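Long-range contacts in accelerated cell death 11 (Arabidopsis thaliana, PDB 4NT1), which selectively transfers ceramide-1-phosphate and phytoceramide-1-phosphate between membranes and belongs to the glycolipid transfer protein (GLTP) family: residues I76-D86 and G96-R104; K13-I24 and Q36-L47. All coordinates share one frame; numbering follows the deposited sequence.

Interaction 1 of 2, residues I76-D86 and G96-R104; sequences ISTLVVMMDKD and GSHTRNLLR. With NA (sodium ion), chain E.
D86 and T99 join the two segments. D86 OD2 accepts from T99 OG1 at 2.7 Å and from T99 N at 3.0 Å. The hydroxyl comes in on the anti lone pair of OD2. The two bonds tie the carboxylate to the first turn of helix 98-121. There, at the N-terminal end, the helix dipole would probably stabilise its negative charge. The buried, tightly packed part lies alongside. M83 CG sits 3.4 Å from T99 OG1. With its chain bent at chi3 (73°), M83 puts SD 3.8 Å from L102 CD2, crossing that side chain at about a right angle. M82 CE touches the same methyl, and L79 CD2 reaches L102 CD1. M82 CG packs on H98 CB at 3.5 Å.

The looser side is at H98, which is partly exposed and reached by water. I76 CD1 lies over the centre of one face of the H98 ring, a CH-pi contact at 3.8 Å from the centroid. One water joins M82 O to H98 ND1, and another joins D86 OD1 to H98 N. I76 O lies 2.8 Å from the sodium ion, which T35 and S73 also bind. Around the contact, M83 and T99 touch helix 173-199, and H98 rests on A72 of helix 67-72.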
loop_
_atom_site.group_PDB
_atom_site.type_symbol
_atom_site.label_atom_id
_atom_site.label_comp_id
_atom_site.label_asym_id
_atom_site.label_seq_id
_atom_site.Cartn_x
_atom_site.Cartn_y
_atom_site.Cartn_z
ATOM N N ILE A 76 -11.656 2.733 17.127
ATOM C CA ILE A 76 -11.251 1.335 16.998
ATOM C C ILE A 76 -9.873 1.137 17.600
ATOM O O ILE A 76 -8.989 1.928 17.340
ATOM C CB ILE A 76 -11.149 0.935 15.526
ATOM C CG1 ILE A 76 -12.292 1.558 14.715
ATOM C CG2 ILE A 76 -11.117 -0.584 15.393
ATOM C CD1 ILE A 76 -12.112 1.414 13.204
ATOM N N SER A 77 -9.672 0.081 18.380
ATOM C CA SER A 77 -8.365 -0.125 19.007
ATOM C C SER A 77 -7.368 -0.793 18.077
ATOM O O SER A 77 -6.382 -0.167 17.661
ATOM C CB SER A 77 -8.491 -0.936 20.298
ATOM O OG SER A 77 -9.086 -2.193 20.051
ATOM N N THR A 78 -7.620 -2.058 17.743
ATOM C CA THR A 78 -6.648 -2.840 16.973
ATOM C C THR A 78 -7.291 -3.475 15.739
ATOM O O THR A 78 -8.509 -3.605 15.673
ATOM C CB THR A 78 -6.050 -3.995 17.804
ATOM O OG1 THR A 78 -7.070 -4.980 18.070
ATOM C CG2 THR A 78 -5.472 -3.471 19.121
ATOM N N LEU A 79 -6.464 -3.884 14.775
ATOM C CA LEU A 79 -6.978 -4.487 13.549
ATOM C C LEU A 79 -7.762 -5.761 13.827
ATOM O O LEU A 79 -8.788 -6.014 13.194
ATOM C CB LEU A 79 -5.853 -4.755 12.537
ATOM C CG LEU A 79 -5.166 -3.529 11.929
ATOM C CD1 LEU A 79 -4.004 -3.932 11.039
ATOM C CD2 LEU A 79 -6.150 -2.662 11.140
ATOM N N VAL A 80 -7.281 -6.561 14.775
ATOM C CA VAL A 80 -7.976 -7.795 15.155
ATOM C C VAL A 80 -9.374 -7.506 15.698
ATOM O O VAL A 80 -10.354 -8.120 15.275
ATOM C CB VAL A 80 -7.159 -8.607 16.184
ATOM C CG1 VAL A 80 -8.043 -9.628 16.893
ATOM C CG2 VAL A 80 -5.982 -9.284 15.495
ATOM N N VAL A 81 -9.464 -6.572 16.636
ATOM C CA VAL A 81 -10.752 -6.193 17.202
ATOM C C VAL A 81 -11.682 -5.662 16.121
ATOM O O VAL A 81 -12.858 -6.027 16.071
ATOM C CB VAL A 81 -10.579 -5.174 18.356
ATOM C CG1 VAL A 81 -11.899 -4.502 18.714
ATOM C CG2 VAL A 81 -9.975 -5.873 19.572
ATOM N N MET A 82 -11.134 -4.829 15.239
ATOM C CA MET A 82 -11.884 -4.247 14.133
ATOM C C MET A 82 -12.509 -5.343 13.269
ATOM O O MET A 82 -13.705 -5.309 12.966
ATOM C CB MET A 82 -10.944 -3.387 13.287
ATOM C CG MET A 82 -11.610 -2.505 12.259
ATOM S SD MET A 82 -10.379 -1.632 11.259
ATOM C CE MET A 82 -9.867 -2.955 10.156
ATOM N N MET A 83 -11.701 -6.322 12.881
ATOM C CA MET A 83 -12.191 -7.407 12.034
ATOM C C MET A 83 -13.153 -8.324 12.764
ATOM O O MET A 83 -14.143 -8.772 12.181
ATOM C CB MET A 83 -11.032 -8.206 11.432
ATOM C CG MET A 83 -10.298 -7.419 10.379
ATOM S SD MET A 83 -8.891 -8.311 9.724
ATOM C CE MET A 83 -9.715 -9.544 8.709
ATOM N N ASP A 84 -12.869 -8.616 14.028
ATOM C CA ASP A 84 -13.761 -9.479 14.802
ATOM C C ASP A 84 -15.173 -8.874 14.868
ATOM O O ASP A 84 -16.166 -9.597 14.783
ATOM C CB ASP A 84 -13.217 -9.715 16.218
ATOM C CG ASP A 84 -12.076 -10.739 16.261
ATOM O OD1 ASP A 84 -11.880 -11.484 15.282
ATOM O OD2 ASP A 84 -11.393 -10.803 17.302
ATOM N N LYS A 85 -15.273 -7.554 15.021
ATOM C CA LYS A 85 -16.600 -6.928 15.087
ATOM C C LYS A 85 -17.363 -7.045 13.762
ATOM O O LYS A 85 -18.594 -7.181 13.754
ATOM C CB LYS A 85 -16.510 -5.470 15.553
ATOM C CG LYS A 85 -15.974 -5.328 16.987
ATOM C CD LYS A 85 -15.649 -3.877 17.316
ATOM C CE LYS A 85 -16.892 -3.089 17.655
ATOM N NZ LYS A 85 -17.501 -3.552 18.941
ATOM N N ASP A 86 -16.638 -6.998 12.644
ATOM C CA ASP A 86 -17.279 -7.205 11.344
ATOM C C ASP A 86 -17.735 -8.654 11.182
ATOM O O ASP A 86 -18.776 -8.921 10.587
ATOM C CB ASP A 86 -16.343 -6.835 10.190
ATOM C CG ASP A 86 -16.318 -5.343 9.912
ATOM O OD1 ASP A 86 -17.274 -4.638 10.308
ATOM O OD2 ASP A 86 -15.353 -4.878 9.270
ATOM N N GLY A 96 -18.014 -0.309 2.365
ATOM C CA GLY A 96 -17.632 0.619 3.413
ATOM C C GLY A 96 -17.343 0.009 4.774
ATOM O O GLY A 96 -17.070 0.748 5.723
ATOM N N SER A 97 -17.405 -1.317 4.896
ATOM C CA SER A 97 -16.995 -1.944 6.158
ATOM C C SER A 97 -15.495 -1.733 6.403
ATOM O O SER A 97 -14.697 -1.619 5.468
ATOM C CB SER A 97 -17.318 -3.441 6.193
ATOM O OG SER A 97 -16.352 -4.195 5.466
ATOM N N HIS A 98 -15.122 -1.670 7.674
ATOM C CA HIS A 98 -13.724 -1.491 8.047
ATOM C C HIS A 98 -12.844 -2.560 7.403
ATOM O O HIS A 98 -11.746 -2.269 6.922
ATOM C CB HIS A 98 -13.591 -1.551 9.570
ATOM C CG HIS A 98 -14.297 -0.439 10.279
ATOM N ND1 HIS A 98 -15.014 -0.634 11.437
ATOM C CD2 HIS A 98 -14.393 0.884 9.995
ATOM C CE1 HIS A 98 -15.518 0.520 11.844
ATOM N NE2 HIS A 98 -15.157 1.455 10.984
ATOM N N THR A 99 -13.338 -3.793 7.392
ATOM C CA THR A 99 -12.562 -4.932 6.928
ATOM C C THR A 99 -12.421 -4.917 5.408
ATOM O O THR A 99 -11.358 -5.229 4.869
ATOM C CB THR A 99 -13.182 -6.243 7.395
ATOM O OG1 THR A 99 -13.150 -6.288 8.827
ATOM C CG2 THR A 99 -12.414 -7.427 6.840
ATOM N N ARG A 100 -13.489 -4.530 4.720
ATOM C CA ARG A 100 -13.415 -4.346 3.269
ATOM C C ARG A 100 -12.394 -3.266 2.916
ATOM O O ARG A 100 -11.579 -3.437 2.003
ATOM C CB ARG A 100 -14.795 -3.992 2.702
ATOM C CG ARG A 100 -14.810 -3.733 1.197
ATOM C CD ARG A 100 -16.249 -3.640 0.674
ATOM N NE ARG A 100 -16.289 -3.366 -0.759
ATOM C CZ ARG A 100 -16.534 -4.281 -1.688
ATOM N NH1 ARG A 100 -16.780 -5.542 -1.341
ATOM N NH2 ARG A 100 -16.545 -3.934 -2.966
ATOM N N ASN A 101 -12.439 -2.149 3.634
ATOM C CA ASN A 101 -11.495 -1.074 3.363
ATOM C C ASN A 101 -10.070 -1.493 3.692
ATOM O O ASN A 101 -9.140 -1.156 2.964
ATOM C CB ASN A 101 -11.918 0.211 4.062
ATOM C CG ASN A 101 -13.174 0.796 3.443
ATOM O OD1 ASN A 101 -13.495 0.496 2.294
ATOM N ND2 ASN A 101 -13.881 1.618 4.186
ATOM N N LEU A 102 -9.912 -2.286 4.752
ATOM C CA LEU A 102 -8.603 -2.846 5.082
ATOM C C LEU A 102 -8.018 -3.667 3.935
ATOM O O LEU A 102 -6.827 -3.548 3.630
ATOM C CB LEU A 102 -8.666 -3.693 6.359
ATOM C CG LEU A 102 -7.336 -4.329 6.783
ATOM C CD1 LEU A 102 -6.256 -3.265 7.070
ATOM C CD2 LEU A 102 -7.529 -5.227 7.996
ATOM N N LEU A 103 -8.840 -4.522 3.323
ATOM C CA LEU A 103 -8.374 -5.336 2.213
ATOM C C LEU A 103 -7.893 -4.443 1.068
ATOM O O LEU A 103 -6.862 -4.712 0.448
ATOM C CB LEU A 103 -9.474 -6.297 1.753
ATOM C CG LEU A 103 -9.132 -7.276 0.635
ATOM C CD1 LEU A 103 -7.913 -8.102 1.015
ATOM C CD2 LEU A 103 -10.334 -8.171 0.361
ATOM N N ARG A 104 -8.636 -3.379 0.780
ATOM C CA ARG A 104 -8.230 -2.456 -0.277
ATOM C C ARG A 104 -6.910 -1.745 0.053
ATOM O O ARG A 104 -6.024 -1.606 -0.813
ATOM C CB ARG A 104 -9.330 -1.433 -0.588
ATOM C CG ARG A 104 -10.329 -1.921 -1.637
ATOM C CD ARG A 104 -11.512 -2.622 -1.013
ATOM N NE ARG A 104 -12.375 -3.219 -2.028
ATOM C CZ ARG A 104 -12.561 -4.528 -2.174
ATOM N NH1 ARG A 104 -13.364 -4.986 -3.124
ATOM N NH2 ARG A 104 -11.956 -5.384 -1.361
HETATM NA NA NA E . -7.740 4.376 17.826
HETATM O O HOH W 1 -6.034 2.857 17.416
HETATM O O HOH W 2 -15.073 -2.918 13.354
HETATM O O HOH W 3 -17.179 -2.066 9.706
HETATM O O HOH W 4 -7.422 3.130 20.264
#

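Interaction 2 of 2, residues K13-I24 and Q36-L47; sequences KISAAFKKLAII and QFSHACSLVSPL
A17 and A40 meet where two helices of the all-helical GLTP fold run nearly antiparallel. The segments 13-24 and 36-47 cross at -151°, with axes 9.2 Å apart at closest approach. The two alanine methyls stand 3.8 Å apart, A17 CB to A40 CB, and let the backbones come close here.

L43 can be followed outward. Its CB lies beside I14 CG1. CG stands anti to the carbonyl carbon (chi1 -63°), a turn that sends both methyls over helix 10-25, CD1 to A17 and CD2 to K13. L43 CD1 meets K13 O and lies 3.7 Å from A17 CB. L43 CD2 lies against CE and NZ of K13, an exposed residue whose chain crosses at about a right angle.

I14 slides past L43 in the opposite direction. I14 CD1 comes 3.5 Å from L43 O and meets L47 CD1 tip to tip. On the buried side, A40 CB lies over one face of the F18 ring, while V44 CG2 is 3.6 Å from F18 CE2. L21 CD1 packs on A40 CB. The F18 ring also meets Y183 of helix 173-199 edge-to-face, and C41 and V44 lean on helix 98-121. These side chains join the pair to helices 98-121 and 173-199.

No direct hydrogen bond links the two segments. Q36, extended beyond CG, lays its amide against I24 CD1 and K20 CB. A water bridges the segments: it donates to A17 O at 2.7 Å and accepts from Q36 NE2 at 2.9 Å.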
loop_
_atom_site.group_PDB
_atom_site.type_symbol
_atom_site.label_atom_id
_atom_site.label_comp_id
_atom_site.label_asym_id
_atom_site.label_seq_id
_atom_site.Cartn_x
_atom_site.Cartn_y
_atom_site.Cartn_z
ATOM N N LYS A 13 10.046 9.209 6.184
ATOM C CA LYS A 13 8.875 9.130 7.059
ATOM C C LYS A 13 8.151 7.808 6.812
ATOM O O LYS A 13 7.686 7.151 7.747
ATOM C CB LYS A 13 7.930 10.304 6.806
ATOM C CG LYS A 13 8.529 11.654 7.204
ATOM C CD LYS A 13 7.595 12.791 6.832
ATOM C CE LYS A 13 6.237 12.616 7.486
ATOM N NZ LYS A 13 5.242 13.620 7.011
ATOM N N ILE A 14 8.057 7.425 5.545
ATOM C CA ILE A 14 7.475 6.136 5.193
ATOM C C ILE A 14 8.268 4.964 5.778
ATOM O O ILE A 14 7.695 4.066 6.392
ATOM C CB ILE A 14 7.360 5.974 3.677
ATOM C CG1 ILE A 14 6.225 6.856 3.152
ATOM C CG2 ILE A 14 7.119 4.515 3.325
ATOM C CD1 ILE A 14 6.233 7.013 1.617
ATOM N N SER A 15 9.586 4.959 5.599
ATOM C CA SER A 15 10.364 3.821 6.096
ATOM C C SER A 15 10.321 3.732 7.628
ATOM O O SER A 15 10.271 2.635 8.191
ATOM C CB SER A 15 11.811 3.849 5.573
ATOM O OG SER A 15 12.540 4.927 6.128
ATOM N N ALA A 16 10.320 4.881 8.299
ATOM C CA ALA A 16 10.279 4.894 9.760
ATOM C C ALA A 16 8.950 4.344 10.274
ATOM O O ALA A 16 8.922 3.558 11.221
ATOM C CB ALA A 16 10.498 6.311 10.294
ATOM N N ALA A 17 7.853 4.767 9.647
ATOM C CA ALA A 17 6.529 4.353 10.095
ATOM C C ALA A 17 6.346 2.853 9.906
ATOM O O ALA A 17 5.801 2.164 10.775
ATOM C CB ALA A 17 5.441 5.134 9.349
ATOM N N PHE A 18 6.805 2.336 8.773
ATOM C CA PHE A 18 6.616 0.918 8.502
ATOM C C PHE A 18 7.563 0.009 9.279
ATOM O O PHE A 18 7.200 -1.110 9.633
ATOM C CB PHE A 18 6.580 0.661 6.996
ATOM C CG PHE A 18 5.264 1.060 6.393
ATOM C CD1 PHE A 18 4.218 0.144 6.312
ATOM C CD2 PHE A 18 5.042 2.368 5.987
ATOM C CE1 PHE A 18 2.972 0.527 5.808
ATOM C CE2 PHE A 18 3.807 2.756 5.475
ATOM C CZ PHE A 18 2.773 1.834 5.383
ATOM N N LYS A 19 8.761 0.508 9.566
ATOM C CA LYS A 19 9.661 -0.184 10.469
ATOM C C LYS A 19 8.962 -0.452 11.802
ATOM O O LYS A 19 9.022 -1.558 12.330
ATOM C CB LYS A 19 10.941 0.637 10.676
ATOM C CG LYS A 19 11.951 -0.039 11.594
ATOM C CD LYS A 19 13.230 0.776 11.736
ATOM C CE LYS A 19 14.279 0.342 10.731
ATOM N NZ LYS A 19 14.766 -1.040 10.996
ATOM N N LYS A 20 8.268 0.558 12.329
ATOM C CA LYS A 20 7.559 0.415 13.601
ATOM C C LYS A 20 6.458 -0.642 13.539
ATOM O O LYS A 20 6.285 -1.418 14.476
ATOM C CB LYS A 20 6.953 1.747 14.050
ATOM C CG LYS A 20 7.979 2.777 14.489
ATOM C CD LYS A 20 7.283 4.084 14.834
ATOM C CE LYS A 20 8.290 5.164 15.194
ATOM N NZ LYS A 20 9.055 5.614 13.996
ATOM N N LEU A 21 5.709 -0.659 12.438
ATOM C CA LEU A 21 4.659 -1.651 12.251
ATOM C C LEU A 21 5.263 -3.049 12.138
ATOM O O LEU A 21 4.719 -3.994 12.701
ATOM C CB LEU A 21 3.786 -1.308 11.033
ATOM C CG LEU A 21 2.928 -0.053 11.248
ATOM C CD1 LEU A 21 2.227 0.403 9.941
ATOM C CD2 LEU A 21 1.908 -0.304 12.354
ATOM N N ALA A 22 6.392 -3.178 11.436
ATOM C CA ALA A 22 7.051 -4.490 11.312
ATOM C C ALA A 22 7.510 -5.002 12.682
ATOM O O ALA A 22 7.355 -6.180 13.015
ATOM C CB ALA A 22 8.225 -4.410 10.353
ATOM N N ILE A 23 8.071 -4.103 13.478
ATOM C CA ILE A 23 8.463 -4.444 14.850
ATOM C C ILE A 23 7.283 -4.967 15.665
ATOM O O ILE A 23 7.413 -5.956 16.389
ATOM C CB ILE A 23 9.098 -3.246 15.572
ATOM C CG1 ILE A 23 10.443 -2.903 14.934
ATOM C CG2 ILE A 23 9.236 -3.534 17.067
ATOM C CD1 ILE A 23 11.022 -1.562 15.400
ATOM N N ILE A 24 6.133 -4.302 15.550
ATOM C CA ILE A 24 4.922 -4.738 16.238
ATOM C C ILE A 24 4.456 -6.121 15.767
ATOM O O ILE A 24 4.152 -6.992 16.584
ATOM C CB ILE A 24 3.774 -3.716 16.058
ATOM C CG1 ILE A 24 4.098 -2.412 16.802
ATOM C CG2 ILE A 24 2.440 -4.318 16.541
ATOM C CD1 ILE A 24 3.182 -1.234 16.399
ATOM N N GLN A 36 -2.417 4.192 14.502
ATOM C CA GLN A 36 -1.031 4.128 14.006
ATOM C C GLN A 36 -0.936 3.569 12.588
ATOM O O GLN A 36 -0.249 4.136 11.726
ATOM C CB GLN A 36 -0.158 3.274 14.926
ATOM C CG GLN A 36 1.287 3.178 14.450
ATOM C CD GLN A 36 2.202 2.607 15.520
ATOM O OE1 GLN A 36 1.786 2.403 16.670
ATOM N NE2 GLN A 36 3.450 2.333 15.149
ATOM N N PHE A 37 -1.598 2.435 12.367
ATOM C CA PHE A 37 -1.620 1.797 11.049
ATOM C C PHE A 37 -2.171 2.736 9.977
ATOM O O PHE A 37 -1.555 2.930 8.929
ATOM C CB PHE A 37 -2.454 0.524 11.113
ATOM C CG PHE A 37 -2.684 -0.129 9.777
ATOM C CD1 PHE A 37 -1.704 -0.924 9.200
ATOM C CD2 PHE A 37 -3.886 0.049 9.106
ATOM C CE1 PHE A 37 -1.911 -1.527 7.968
ATOM C CE2 PHE A 37 -4.102 -0.552 7.866
ATOM C CZ PHE A 37 -3.118 -1.343 7.301
ATOM N N SER A 38 -3.324 3.340 10.240
ATOM C CA SER A 38 -3.948 4.177 9.213
ATOM C C SER A 38 -3.091 5.407 8.889
ATOM O O SER A 38 -2.967 5.804 7.722
ATOM C CB SER A 38 -5.383 4.559 9.601
ATOM O OG SER A 38 -5.403 5.414 10.735
ATOM N N HIS A 39 -2.479 5.994 9.917
ATOM C CA HIS A 39 -1.561 7.110 9.713
ATOM C C HIS A 39 -0.359 6.732 8.832
ATOM O O HIS A 39 0.034 7.497 7.946
ATOM C CB HIS A 39 -1.067 7.663 11.057
ATOM C CG HIS A 39 -2.089 8.479 11.791
ATOM N ND1 HIS A 39 -1.756 9.355 12.801
ATOM C CD2 HIS A 39 -3.438 8.541 11.669
ATOM C CE1 HIS A 39 -2.854 9.929 13.264
ATOM N NE2 HIS A 39 -3.887 9.456 12.589
ATOM N N ALA A 40 0.223 5.562 9.076
ATOM C CA ALA A 40 1.351 5.095 8.263
ATOM C C ALA A 40 0.932 4.915 6.810
ATOM O O ALA A 40 1.643 5.307 5.887
ATOM C CB ALA A 40 1.908 3.796 8.818
ATOM N N CYS A 41 -0.236 4.316 6.615
ATOM C CA CYS A 41 -0.769 4.132 5.276
ATOM C C CYS A 41 -0.973 5.470 4.569
ATOM O O CYS A 41 -0.797 5.566 3.350
ATOM C CB CYS A 41 -2.073 3.339 5.326
ATOM S SG CYS A 41 -1.842 1.602 5.813
ATOM N N SER A 42 -1.326 6.500 5.333
ATOM C CA SER A 42 -1.559 7.817 4.754
ATOM C C SER A 42 -0.260 8.450 4.254
ATOM O O SER A 42 -0.277 9.280 3.352
ATOM C CB SER A 42 -2.282 8.737 5.740
ATOM O OG SER A 42 -2.677 9.944 5.110
ATOM N N LEU A 43 0.871 8.040 4.817
ATOM C CA LEU A 43 2.152 8.566 4.335
ATOM C C LEU A 43 2.462 8.067 2.926
ATOM O O LEU A 43 3.216 8.695 2.179
ATOM C CB LEU A 43 3.290 8.203 5.286
ATOM C CG LEU A 43 3.188 8.775 6.702
ATOM C CD1 LEU A 43 4.293 8.193 7.594
ATOM C CD2 LEU A 43 3.239 10.301 6.683
ATOM N N VAL A 44 1.880 6.927 2.576
ATOM C CA VAL A 44 2.076 6.327 1.261
ATOM C C VAL A 44 1.161 6.949 0.195
ATOM O O VAL A 44 1.502 6.976 -0.986
ATOM C CB VAL A 44 1.823 4.803 1.322
ATOM C CG1 VAL A 44 1.869 4.190 -0.071
ATOM C CG2 VAL A 44 2.842 4.125 2.239
ATOM N N SER A 45 0.012 7.471 0.614
ATOM C CA SER A 45 -0.981 7.968 -0.354
ATOM C C SER A 45 -0.424 8.882 -1.456
ATOM O O SER A 45 -0.785 8.729 -2.623
ATOM C CB SER A 45 -2.150 8.665 0.359
ATOM O OG SER A 45 -2.855 7.757 1.180
ATOM N N PRO A 46 0.434 9.848 -1.098
ATOM C CA PRO A 46 0.866 10.798 -2.132
ATOM C C PRO A 46 1.747 10.174 -3.210
ATOM O O PRO A 46 1.919 10.781 -4.262
ATOM C CB PRO A 46 1.664 11.853 -1.341
ATOM C CG PRO A 46 1.219 11.687 0.090
ATOM C CD PRO A 46 0.932 10.224 0.240
ATOM N N LEU A 47 2.293 8.985 -2.974
ATOM C CA LEU A 47 3.110 8.347 -3.999
ATOM C C LEU A 47 2.314 8.082 -5.277
ATOM O O LEU A 47 2.851 8.191 -6.378
ATOM C CB LEU A 47 3.722 7.037 -3.495
ATOM C CG LEU A 47 4.634 7.102 -2.275
ATOM C CD1 LEU A 47 5.037 5.693 -1.857
ATOM C CD2 LEU A 47 5.872 7.966 -2.535
HETATM O O HOH W 5 3.986 3.307 12.480
#

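How the interactions relate
The centres of the two contacts lie about 17 Å apart. They come in series along the chain: interaction 2 closes before interaction 1 opens. Interaction 2 pairs helices 10-25 and 34-51, and interaction 1 pairs helices 79-88 and 98-121. They share no helix but are joined by direct packing through F37. F37 CE2 is 3.6 Å from L102 CD1, and F37 CD2 is 4.1 Å from L79 CD2. Helix 173-199 packs against both pairs. Helix 98-121 also carries R100 and R104, which bind the phosphorylated sphingolipid, so the packing around F37 connects the helix bearing these arginines to helix 34-51.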